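Local atomic coordinates of hemoglobin subunit beta (Mustelus griseus, PDB entry 1GCV), a protein that carries oxygen from the gills to the peripheral tissues, binding it at a heme iron within a tetramer of two alpha and two beta chains. Residues E6-I11 and H67-K72; A27-F32 and F48-H53; K21-Q26 and V102-L107. One frame throughout, in Å; residues are numbered along the deposited sequence.

Contact 1: E6-I11 and H67-K72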
loop_
_atom_site.group_PDB
_atom_site.type_symbol
_atom_site.label_atom_id
_atom_site.label_comp_id
_atom_site.label_asym_id
_atom_site.label_seq_id
_atom_site.Cartn_x
_atom_site.Cartn_y
_atom_site.Cartn_z
ATOM N N GLU B 6 5.839 1.966 29.139
ATOM C CA GLU B 6 4.724 1.025 29.002
ATOM C C GLU B 6 4.903 0.127 27.775
ATOM O O GLU B 6 4.596 -1.064 27.822
ATOM C CB GLU B 6 3.378 1.761 28.876
ATOM C CG GLU B 6 2.306 0.934 28.129
ATOM C CD GLU B 6 0.945 1.616 28.019
ATOM O OE1 GLU B 6 0.881 2.792 27.597
ATOM O OE2 GLU B 6 -0.067 0.961 28.347
ATOM N N GLU B 7 5.380 0.707 26.678
ATOM C CA GLU B 7 5.594 -0.044 25.448
ATOM C C GLU B 7 6.734 -1.027 25.618
ATOM O O GLU B 7 6.637 -2.175 25.195
ATOM C CB GLU B 7 5.900 0.907 24.300
ATOM C CG GLU B 7 4.783 1.886 24.031
ATOM C CD GLU B 7 5.139 2.875 22.946
ATOM O OE1 GLU B 7 6.337 3.192 22.799
ATOM O OE2 GLU B 7 4.219 3.334 22.238
ATOM N N ARG B 8 7.821 -0.574 26.233
ATOM C CA ARG B 8 8.969 -1.439 26.477
ATOM C C ARG B 8 8.519 -2.632 27.319
ATOM O O ARG B 8 8.842 -3.783 27.018
ATOM C CB ARG B 8 10.050 -0.691 27.253
ATOM C CG ARG B 8 10.659 0.481 26.544
ATOM C CD ARG B 8 11.745 1.079 27.421
ATOM N NE ARG B 8 12.314 2.294 26.853
ATOM C CZ ARG B 8 13.341 2.307 26.010
ATOM N NH1 ARG B 8 13.805 3.456 25.534
ATOM N NH2 ARG B 8 13.902 1.166 25.639
ATOM N N ASP B 9 7.772 -2.342 28.379
ATOM C CA ASP B 9 7.282 -3.370 29.284
ATOM C C ASP B 9 6.359 -4.380 28.609
ATOM O O ASP B 9 6.490 -5.581 28.820
ATOM C CB ASP B 9 6.556 -2.724 30.467
ATOM C CG ASP B 9 7.514 -2.062 31.452
ATOM O OD1 ASP B 9 7.038 -1.379 32.382
ATOM O OD2 ASP B 9 8.743 -2.224 31.292
ATOM N N GLU B 10 5.423 -3.892 27.805
ATOM C CA GLU B 10 4.494 -4.775 27.113
ATOM C C GLU B 10 5.248 -5.748 26.223
ATOM O O GLU B 10 4.972 -6.946 26.226
ATOM C CB GLU B 10 3.517 -3.960 26.264
ATOM C CG GLU B 10 2.816 -4.766 25.175
ATOM C CD GLU B 10 1.818 -5.773 25.728
ATOM O OE1 GLU B 10 1.549 -6.784 25.041
ATOM O OE2 GLU B 10 1.304 -5.556 26.848
ATOM N N ILE B 11 6.209 -5.230 25.466
ATOM C CA ILE B 11 6.987 -6.059 24.555
ATOM C C ILE B 11 7.931 -7.016 25.281
ATOM O O ILE B 11 7.933 -8.216 25.010
ATOM C CB ILE B 11 7.795 -5.176 23.571
ATOM C CG1 ILE B 11 6.851 -4.614 22.505
ATOM C CG2 ILE B 11 8.904 -5.986 22.910
ATOM C CD1 ILE B 11 7.114 -3.180 22.140
ATOM N N HIS B 67 17.770 -4.520 22.505
ATOM C CA HIS B 67 18.415 -3.318 21.986
ATOM C C HIS B 67 17.359 -2.556 21.192
ATOM O O HIS B 67 17.604 -2.140 20.064
ATOM C CB HIS B 67 19.569 -3.692 21.058
ATOM C CG HIS B 67 20.487 -4.732 21.618
ATOM N ND1 HIS B 67 21.796 -4.464 21.954
ATOM C CD2 HIS B 67 20.290 -6.042 21.892
ATOM C CE1 HIS B 67 22.365 -5.564 22.412
ATOM N NE2 HIS B 67 21.472 -6.537 22.385
ATOM N N MET B 68 16.188 -2.378 21.796
ATOM C CA MET B 68 15.056 -1.704 21.158
ATOM C C MET B 68 15.330 -0.308 20.599
ATOM O O MET B 68 14.605 0.162 19.719
ATOM C CB MET B 68 13.875 -1.634 22.133
ATOM C CG MET B 68 12.675 -2.478 21.723
ATOM S SD MET B 68 11.487 -2.654 23.064
ATOM C CE MET B 68 10.064 -1.866 22.371
ATOM N N ASP B 69 16.366 0.358 21.096
ATOM C CA ASP B 69 16.672 1.695 20.611
ATOM C C ASP B 69 17.691 1.702 19.485
ATOM O O ASP B 69 17.980 2.752 18.913
ATOM C CB ASP B 69 17.151 2.579 21.760
ATOM C CG ASP B 69 16.001 3.226 22.505
ATOM O OD1 ASP B 69 15.177 3.920 21.860
ATOM O OD2 ASP B 69 15.922 3.033 23.737
ATOM N N ASP B 70 18.239 0.532 19.173
ATOM C CA ASP B 70 19.203 0.414 18.083
ATOM C C ASP B 70 18.922 -0.844 17.254
ATOM O O ASP B 70 19.833 -1.633 16.994
ATOM C CB ASP B 70 20.660 0.364 18.602
ATOM C CG ASP B 70 20.771 0.583 20.105
ATOM O OD1 ASP B 70 20.818 -0.426 20.852
ATOM O OD2 ASP B 70 20.827 1.761 20.533
ATOM N N VAL B 71 17.668 -1.032 16.842
ATOM C CA VAL B 71 17.309 -2.209 16.051
ATOM C C VAL B 71 17.903 -2.127 14.641
ATOM O O VAL B 71 18.247 -3.149 14.051
ATOM C CB VAL B 71 15.764 -2.403 15.970
ATOM C CG1 VAL B 71 15.434 -3.572 15.049
ATOM C CG2 VAL B 71 15.199 -2.685 17.361
ATOM N N LYS B 72 18.040 -0.914 14.114
ATOM C CA LYS B 72 18.611 -0.713 12.785
ATOM C C LYS B 72 20.063 -1.186 12.705
ATOM O O LYS B 72 20.441 -1.840 11.735
ATOM C CB LYS B 72 18.549 0.762 12.390
ATOM C CG LYS B 72 17.323 1.144 11.589
ATOM C CD LYS B 72 17.251 2.651 11.413
ATOM C CE LYS B 72 15.843 3.163 11.647
ATOM N NZ LYS B 72 15.329 3.890 10.457
#
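A salt bridge between R8 and D69 joins the first helix of the globin fold, 5-17, to the turn that follows helix 50-66, the EF corner in globin nomenclature. R8 NH1 donates to D69 OD2 at 2.8 Å with an N-H...O angle of 166°; OD2 lies in the guanidinium plane and accepts through its syn lone pair. NH2 of the same guanidinium reaches D69 OD2 only weakly, at 3.3 Å and 134°, so the fork closes on one carboxylate oxygen. The two side chains cross at about a right angle, and R8 is extended from CG to NE, which lets it span the gap to the corner. Both lie partly open to solvent, against W3, whose NE1 also bonds to the backbone O of M68.

Beneath the bridge the contact becomes apolar and buried. M68 points toward helix 5-17, and a bend at its last torsion (chi3 117°) turns CE to I11, which also packs on V65 of helix 50-66. Nearest to the helix backbone, CE comes within 4.3 Å of R8 CA. The M68 CE to I11 CD1 separation of 3.2 Å is tighter than normal van der Waals contact, so this exact value is doubtful.

Contact 2: A27-F32 and F48-H53. With HEM (protoporphyrin IX containing Fe), chain F.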
loop_
_atom_site.group_PDB
_atom_site.type_symbol
_atom_site.label_atom_id
_atom_site.label_comp_id
_atom_site.label_asym_id
_atom_site.label_seq_id
_atom_site.Cartn_x
_atom_site.Cartn_y
_atom_site.Cartn_z
ATOM N N ALA B 27 2.162 -18.503 13.200
ATOM C CA ALA B 27 2.078 -17.313 12.362
ATOM C C ALA B 27 2.656 -17.607 10.988
ATOM O O ALA B 27 2.152 -17.111 9.981
ATOM C CB ALA B 27 2.827 -16.152 13.012
ATOM N N LEU B 28 3.714 -18.414 10.955
ATOM C CA LEU B 28 4.350 -18.783 9.696
ATOM C C LEU B 28 3.395 -19.649 8.884
ATOM O O LEU B 28 3.196 -19.422 7.693
ATOM C CB LEU B 28 5.654 -19.543 9.961
ATOM C CG LEU B 28 6.885 -18.651 10.126
ATOM C CD1 LEU B 28 7.996 -19.442 10.771
ATOM C CD2 LEU B 28 7.330 -18.113 8.775
ATOM N N ASP B 29 2.802 -20.642 9.537
ATOM C CA ASP B 29 1.857 -21.537 8.879
ATOM C C ASP B 29 0.636 -20.753 8.378
ATOM O O ASP B 29 0.104 -21.029 7.299
ATOM C CB ASP B 29 1.413 -22.640 9.847
ATOM C CG ASP B 29 2.477 -23.718 10.042
ATOM O OD1 ASP B 29 3.328 -23.919 9.143
ATOM O OD2 ASP B 29 2.460 -24.374 11.104
ATOM N N ARG B 30 0.190 -19.782 9.170
ATOM C CA ARG B 30 -0.947 -18.955 8.791
ATOM C C ARG B 30 -0.565 -18.191 7.531
ATOM O O ARG B 30 -1.337 -18.115 6.580
ATOM C CB ARG B 30 -1.278 -17.964 9.912
ATOM C CG ARG B 30 -2.477 -17.078 9.629
ATOM C CD ARG B 30 -2.857 -16.263 10.856
ATOM N NE ARG B 30 -3.272 -17.113 11.966
ATOM C CZ ARG B 30 -4.515 -17.538 12.160
ATOM N NH1 ARG B 30 -5.477 -17.192 11.316
ATOM N NH2 ARG B 30 -4.796 -18.316 13.195
ATOM N N MET B 31 0.646 -17.641 7.532
ATOM C CA MET B 31 1.152 -16.869 6.405
ATOM C C MET B 31 1.213 -17.667 5.105
ATOM O O MET B 31 0.863 -17.149 4.042
ATOM C CB MET B 31 2.542 -16.312 6.728
ATOM C CG MET B 31 3.107 -15.412 5.642
ATOM S SD MET B 31 4.800 -14.900 5.960
ATOM C CE MET B 31 5.662 -16.430 5.697
ATOM N N PHE B 32 1.660 -18.918 5.187
ATOM C CA PHE B 32 1.766 -19.781 4.011
ATOM C C PHE B 32 0.405 -20.104 3.411
ATOM O O PHE B 32 0.304 -20.413 2.229
ATOM C CB PHE B 32 2.481 -21.093 4.365
ATOM C CG PHE B 32 3.924 -20.916 4.759
ATOM C CD1 PHE B 32 4.706 -19.924 4.174
ATOM C CD2 PHE B 32 4.497 -21.731 5.732
ATOM C CE1 PHE B 32 6.032 -19.742 4.550
ATOM C CE2 PHE B 32 5.823 -21.557 6.116
ATOM C CZ PHE B 32 6.591 -20.559 5.524
ATOM N N PHE B 48 13.074 -27.774 5.386
ATOM C CA PHE B 48 12.580 -26.620 6.121
ATOM C C PHE B 48 11.484 -27.069 7.085
ATOM O O PHE B 48 10.683 -27.949 6.768
ATOM C CB PHE B 48 12.019 -25.570 5.158
ATOM C CG PHE B 48 11.147 -24.547 5.821
ATOM C CD1 PHE B 48 9.775 -24.750 5.934
ATOM C CD2 PHE B 48 11.695 -23.385 6.347
ATOM C CE1 PHE B 48 8.958 -23.806 6.564
ATOM C CE2 PHE B 48 10.884 -22.435 6.979
ATOM C CZ PHE B 48 9.513 -22.651 7.085
ATOM N N ARG B 49 11.459 -26.463 8.266
ATOM C CA ARG B 49 10.463 -26.776 9.285
ATOM C C ARG B 49 9.997 -25.457 9.900
ATOM O O ARG B 49 10.824 -24.635 10.296
ATOM C CB ARG B 49 11.084 -27.661 10.375
ATOM C CG ARG B 49 10.305 -28.928 10.690
ATOM C CD ARG B 49 8.998 -28.621 11.426
ATOM N NE ARG B 49 7.835 -29.223 10.768
ATOM C CZ ARG B 49 6.654 -28.628 10.633
ATOM N NH1 ARG B 49 6.460 -27.402 11.109
ATOM N NH2 ARG B 49 5.664 -29.260 10.018
ATOM N N SER B 50 8.682 -25.251 9.972
ATOM C CA SER B 50 8.127 -24.023 10.553
ATOM C C SER B 50 8.602 -23.829 11.993
ATOM O O SER B 50 8.917 -22.713 12.412
ATOM C CB SER B 50 6.598 -24.072 10.541
ATOM O OG SER B 50 6.103 -23.972 9.225
ATOM N N SER B 51 8.641 -24.927 12.742
ATOM C CA SER B 51 9.061 -24.925 14.142
ATOM C C SER B 51 10.481 -24.417 14.350
ATOM O O SER B 51 10.740 -23.613 15.248
ATOM C CB SER B 51 8.965 -26.338 14.716
ATOM O OG SER B 51 7.635 -26.648 15.069
ATOM N N ILE B 52 11.403 -24.901 13.527
ATOM C CA ILE B 52 12.803 -24.509 13.629
ATOM C C ILE B 52 12.981 -23.062 13.192
ATOM O O ILE B 52 13.654 -22.276 13.864
ATOM C CB ILE B 52 13.695 -25.441 12.759
ATOM C CG1 ILE B 52 13.663 -26.868 13.330
ATOM C CG2 ILE B 52 15.125 -24.916 12.701
ATOM C CD1 ILE B 52 13.749 -26.943 14.862
ATOM N N HIS B 53 12.359 -22.721 12.068
ATOM C CA HIS B 53 12.437 -21.374 11.515
ATOM C C HIS B 53 11.897 -20.345 12.506
ATOM O O HIS B 53 12.509 -19.299 12.726
ATOM C CB HIS B 53 11.650 -21.303 10.204
ATOM C CG HIS B 53 12.174 -20.085 9.475
ATOM N ND1 HIS B 53 13.525 -19.875 9.220
ATOM C CD2 HIS B 53 11.374 -19.025 9.044
ATOM C CE1 HIS B 53 13.531 -18.680 8.636
ATOM N NE2 HIS B 53 12.347 -18.170 8.519
HETATM C CHA HEM F . 16.537 -16.660 7.555
HETATM C CHB HEM F . 14.965 -13.384 10.784
HETATM C CHC HEM F . 11.058 -12.584 7.991
HETATM C CHD HEM F . 12.684 -15.787 4.725
HETATM C C1A HEM F . 16.411 -15.846 8.685
HETATM C C2A HEM F . 17.314 -15.856 9.815
HETATM C C3A HEM F . 16.878 -14.941 10.705
HETATM C C4A HEM F . 15.680 -14.373 10.150
HETATM C CMA HEM F . 17.548 -14.533 12.008
HETATM C CAA HEM F . 18.536 -16.715 10.002
HETATM C CBA HEM F . 19.708 -15.987 9.397
HETATM C CGA HEM F . 20.806 -16.929 8.971
HETATM O O1A HEM F . 21.965 -16.704 9.374
HETATM O O2A HEM F . 20.510 -17.896 8.234
HETATM C C1B HEM F . 13.812 -12.832 10.271
HETATM C C2B HEM F . 13.028 -11.862 11.001
HETATM C C3B HEM F . 11.877 -11.667 10.255
HETATM C C4B HEM F . 12.010 -12.490 9.026
HETATM C CMB HEM F . 13.456 -11.175 12.311
HETATM C CAB HEM F . 10.775 -10.907 10.665
HETATM C CBB HEM F . 10.190 -9.884 9.889
HETATM C C1C HEM F . 11.175 -13.369 6.823
HETATM C C2C HEM F . 10.125 -13.525 5.803
HETATM C C3C HEM F . 10.636 -14.368 4.852
HETATM C C4C HEM F . 11.942 -14.793 5.331
HETATM C CMC HEM F . 8.704 -12.953 5.819
HETATM C CAC HEM F . 10.089 -14.701 3.603
HETATM C CBC HEM F . 8.753 -15.077 3.387
HETATM C C1D HEM F . 13.882 -16.265 5.208
HETATM C C2D HEM F . 14.601 -17.343 4.575
HETATM C C3D HEM F . 15.657 -17.620 5.379
HETATM C C4D HEM F . 15.631 -16.663 6.476
HETATM C CMD HEM F . 14.268 -17.992 3.240
HETATM C CAD HEM F . 16.666 -18.750 5.198
HETATM C CBD HEM F . 16.008 -20.109 5.354
HETATM C CGD HEM F . 16.920 -21.129 6.002
HETATM O O1D HEM F . 16.389 -22.109 6.572
HETATM O O2D HEM F . 18.158 -20.950 5.940
HETATM N NA HEM F . 15.404 -14.903 8.878
HETATM N NB HEM F . 13.220 -13.187 9.041
HETATM N NC HEM F . 12.300 -14.153 6.519
HETATM N ND HEM F . 14.523 -15.825 6.361
HETATM FE FE HEM F . 14.000 -14.324 7.579
#
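This is a helix-to-helix contact on the distal side of the globin heme pocket: helix 20-34 meets the start of helix 50-66, the E helix, with the CA atoms of L28 and S50 only 6.5 Å apart. One hydrogen bond, one aromatic pair and one leucine wedge support it.

S50 OG donates to D29 OD1 at 2.8 Å, approaching from above the carboxylate plane, 37° out of it. S50 is buried, so this bond gives its hydroxyl a polar partner in the first turn of the E helix.

F32 and F48 reach toward each other from opposite directions. Their ring centroids lie 6.0 Å apart with planes at 74°, an oblique pairing whose nearest atoms are F32 CE2 and F48 CE1 at 3.9 Å. F42 meets both rings and also packs edge-to-face with H53.

L28 lies between the helices: its CD1 is 3.8 Å from H53 CD2, at the edge of the imidazole, and equally close to S50 O. H53 is the distal heme residue. A first torsion of -160° swings its ring away from the backbone N, and the ring points an edge at the porphyrin, CE1 being 3.6 Å from HEM C4D. In this deoxy form H53 NE2 stands 4.3 Å from HEM FE, too far to coordinate the iron.

Helix 93-108 packs beside this pair, taking A27 on I100 and M31 on L96, while R30 on the same helix as L28 hydrogen-bonds F116 O and H121 ND1 of a neighbouring subunit.

Contact 3: K21-Q26 and V102-L107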
loop_
_atom_site.group_PDB
_atom_site.type_symbol
_atom_site.label_atom_id
_atom_site.label_comp_id
_atom_site.label_asym_id
_atom_site.label_seq_id
_atom_site.Cartn_x
_atom_site.Cartn_y
_atom_site.Cartn_z
ATOM N N LYS B 21 7.711 -18.807 20.515
ATOM C CA LYS B 21 8.145 -19.791 19.528
ATOM C C LYS B 21 6.902 -20.432 18.894
ATOM O O LYS B 21 6.819 -20.582 17.674
ATOM C CB LYS B 21 9.024 -20.868 20.189
ATOM C CG LYS B 21 10.090 -21.484 19.269
ATOM C CD LYS B 21 10.262 -22.988 19.513
ATOM C CE LYS B 21 11.601 -23.492 18.983
ATOM N NZ LYS B 21 11.523 -24.871 18.417
ATOM N N THR B 22 5.932 -20.792 19.726
ATOM C CA THR B 22 4.708 -21.403 19.237
ATOM C C THR B 22 3.895 -20.380 18.470
ATOM O O THR B 22 3.333 -20.685 17.421
ATOM C CB THR B 22 3.859 -21.955 20.392
ATOM O OG1 THR B 22 4.500 -23.114 20.929
ATOM C CG2 THR B 22 2.470 -22.345 19.908
ATOM N N VAL B 23 3.834 -19.163 18.998
ATOM C CA VAL B 23 3.083 -18.103 18.350
ATOM C C VAL B 23 3.639 -17.869 16.950
ATOM O O VAL B 23 2.888 -17.811 15.974
ATOM C CB VAL B 23 3.159 -16.791 19.154
ATOM C CG1 VAL B 23 2.567 -15.648 18.344
ATOM C CG2 VAL B 23 2.408 -16.944 20.466
ATOM N N VAL B 24 4.959 -17.750 16.849
ATOM C CA VAL B 24 5.584 -17.520 15.556
ATOM C C VAL B 24 5.459 -18.730 14.628
ATOM O O VAL B 24 5.357 -18.566 13.414
ATOM C CB VAL B 24 7.070 -17.112 15.719
ATOM C CG1 VAL B 24 7.753 -17.037 14.359
ATOM C CG2 VAL B 24 7.156 -15.745 16.409
ATOM N N THR B 25 5.446 -19.937 15.190
ATOM C CA THR B 25 5.314 -21.148 14.377
ATOM C C THR B 25 3.961 -21.134 13.687
ATOM O O THR B 25 3.855 -21.417 12.493
ATOM C CB THR B 25 5.391 -22.439 15.229
ATOM O OG1 THR B 25 6.703 -22.571 15.787
ATOM C CG2 THR B 25 5.088 -23.661 14.371
ATOM N N GLN B 26 2.928 -20.804 14.452
ATOM C CA GLN B 26 1.576 -20.749 13.924
ATOM C C GLN B 26 1.392 -19.564 12.977
ATOM O O GLN B 26 0.579 -19.617 12.053
ATOM C CB GLN B 26 0.578 -20.677 15.076
ATOM C CG GLN B 26 0.338 -22.038 15.728
ATOM C CD GLN B 26 -0.154 -21.936 17.156
ATOM O OE1 GLN B 26 0.180 -22.765 17.999
ATOM N NE2 GLN B 26 -0.952 -20.915 17.436
ATOM N N VAL B 102 -2.113 -11.445 14.457
ATOM C CA VAL B 102 -3.363 -12.205 14.473
ATOM C C VAL B 102 -3.274 -13.328 15.511
ATOM O O VAL B 102 -4.246 -13.613 16.217
ATOM C CB VAL B 102 -3.670 -12.820 13.092
ATOM C CG1 VAL B 102 -4.733 -13.896 13.223
ATOM C CG2 VAL B 102 -4.138 -11.734 12.137
ATOM N N GLU B 103 -2.108 -13.968 15.594
ATOM C CA GLU B 103 -1.887 -15.048 16.562
ATOM C C GLU B 103 -1.856 -14.488 17.986
ATOM O O GLU B 103 -2.336 -15.136 18.911
ATOM C CB GLU B 103 -0.571 -15.791 16.282
ATOM C CG GLU B 103 -0.567 -16.659 15.025
ATOM C CD GLU B 103 -1.642 -17.717 15.038
ATOM O OE1 GLU B 103 -2.046 -18.163 13.948
ATOM O OE2 GLU B 103 -2.080 -18.103 16.138
ATOM N N LEU B 104 -1.283 -13.300 18.173
ATOM C CA LEU B 104 -1.252 -12.698 19.505
ATOM C C LEU B 104 -2.683 -12.356 19.919
ATOM O O LEU B 104 -3.056 -12.519 21.082
ATOM C CB LEU B 104 -0.401 -11.428 19.514
ATOM C CG LEU B 104 1.105 -11.610 19.713
ATOM C CD1 LEU B 104 1.765 -10.254 19.676
ATOM C CD2 LEU B 104 1.395 -12.303 21.046
ATOM N N ALA B 105 -3.476 -11.883 18.954
ATOM C CA ALA B 105 -4.872 -11.520 19.185
ATOM C C ALA B 105 -5.684 -12.760 19.535
ATOM O O ALA B 105 -6.510 -12.747 20.449
ATOM C CB ALA B 105 -5.456 -10.856 17.940
ATOM N N TYR B 106 -5.438 -13.831 18.794
ATOM C CA TYR B 106 -6.129 -15.084 19.016
ATOM C C TYR B 106 -5.757 -15.704 20.362
ATOM O O TYR B 106 -6.566 -16.386 20.992
ATOM C CB TYR B 106 -5.789 -16.063 17.904
ATOM C CG TYR B 106 -6.611 -17.316 17.974
ATOM C CD1 TYR B 106 -7.990 -17.274 17.780
ATOM C CD2 TYR B 106 -6.016 -18.543 18.240
ATOM C CE1 TYR B 106 -8.753 -18.420 17.845
ATOM C CE2 TYR B 106 -6.769 -19.697 18.309
ATOM C CZ TYR B 106 -8.138 -19.629 18.110
ATOM O OH TYR B 106 -8.889 -20.780 18.165
ATOM N N LEU B 107 -4.527 -15.461 20.794
ATOM C CA LEU B 107 -4.040 -15.996 22.057
ATOM C C LEU B 107 -4.521 -15.194 23.265
ATOM O O LEU B 107 -4.966 -15.775 24.253
ATOM C CB LEU B 107 -2.505 -16.048 22.055
ATOM C CG LEU B 107 -1.847 -16.577 23.332
ATOM C CD1 LEU B 107 -2.009 -18.089 23.401
ATOM C CD2 LEU B 107 -0.379 -16.189 23.353
HETATM O O HOH W 1 -2.143 -20.554 12.561
#
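V23 and E103 form the close part of a crossing between helices 20-34 and 93-108, the B and G helices of the globin fold. Their local axes approach to 9.5 Å with N-to-C directions at 122°, and the CA atoms of V23 and E103 are the nearest pair at 6.1 Å. There V23 CG1 packs on E103 CB at 3.8 Å, the two side chains sliding past each other in opposite directions. From this tight part the contact runs out to solvent in two places, at L107 and at Q26. The same valine, buried, uses its other branch toward the first: CG2 meets the exposed L107 at CD2, 4.1 Å away, while L104 CD2 stays at the margin of contact, 4.5 Å from CG1. T18 of the preceding loop also touches V23 and L107.

The second way out is polar and looser, ending at the exposed Q26. A bend in E103 (chi2 -58°) turns its carboxylate across Q26, whose CB lies under E103 CD. Q26 is extended beyond CG, and its NE2 donates to E103 OE2 at 3.3 Å with an angle of 148°. OE2 lies close to the amide plane of Q26, yet the donor approaches it from well above the carboxylate plane; the two flat groups stand nearly perpendicular. This is a long bond. A water adds a second link, donating to Q26 O at 2.9 Å and to E103 OE1 at 2.8 Å.

E103 OE1 has a stronger partner in R30, one turn further along helix 20-34, whose NE makes a salt bridge to it. With the arginine and the water on OE1 and the amide on OE2, both oxygens of this buried carboxylate have polar partners, an environment that would favour its ionised form.

In the fold
Helix 20-34 ties contacts 2 and 3 together: their centres are 11 Å apart, and they meet directly where R30 NE lies 2.6 Å from E103 OE1 and S51 CA packs 3.7 Å from T25 OG1. Helices 50-66 and 93-108 thus both pack on this one helix. Along the sequence contact 2 is nested inside the loop closed by contact 3, and also inside that closed by contact 1, whereas contacts 1 and 3 interleave. Contact 1 lies across the chain's centre from contact 2, centres 25 Å apart. Of the three, contact 2 reaches the heme, through H53 and, more loosely, M31; the side chains of I11 and V23 are about 13 and 12 Å from it.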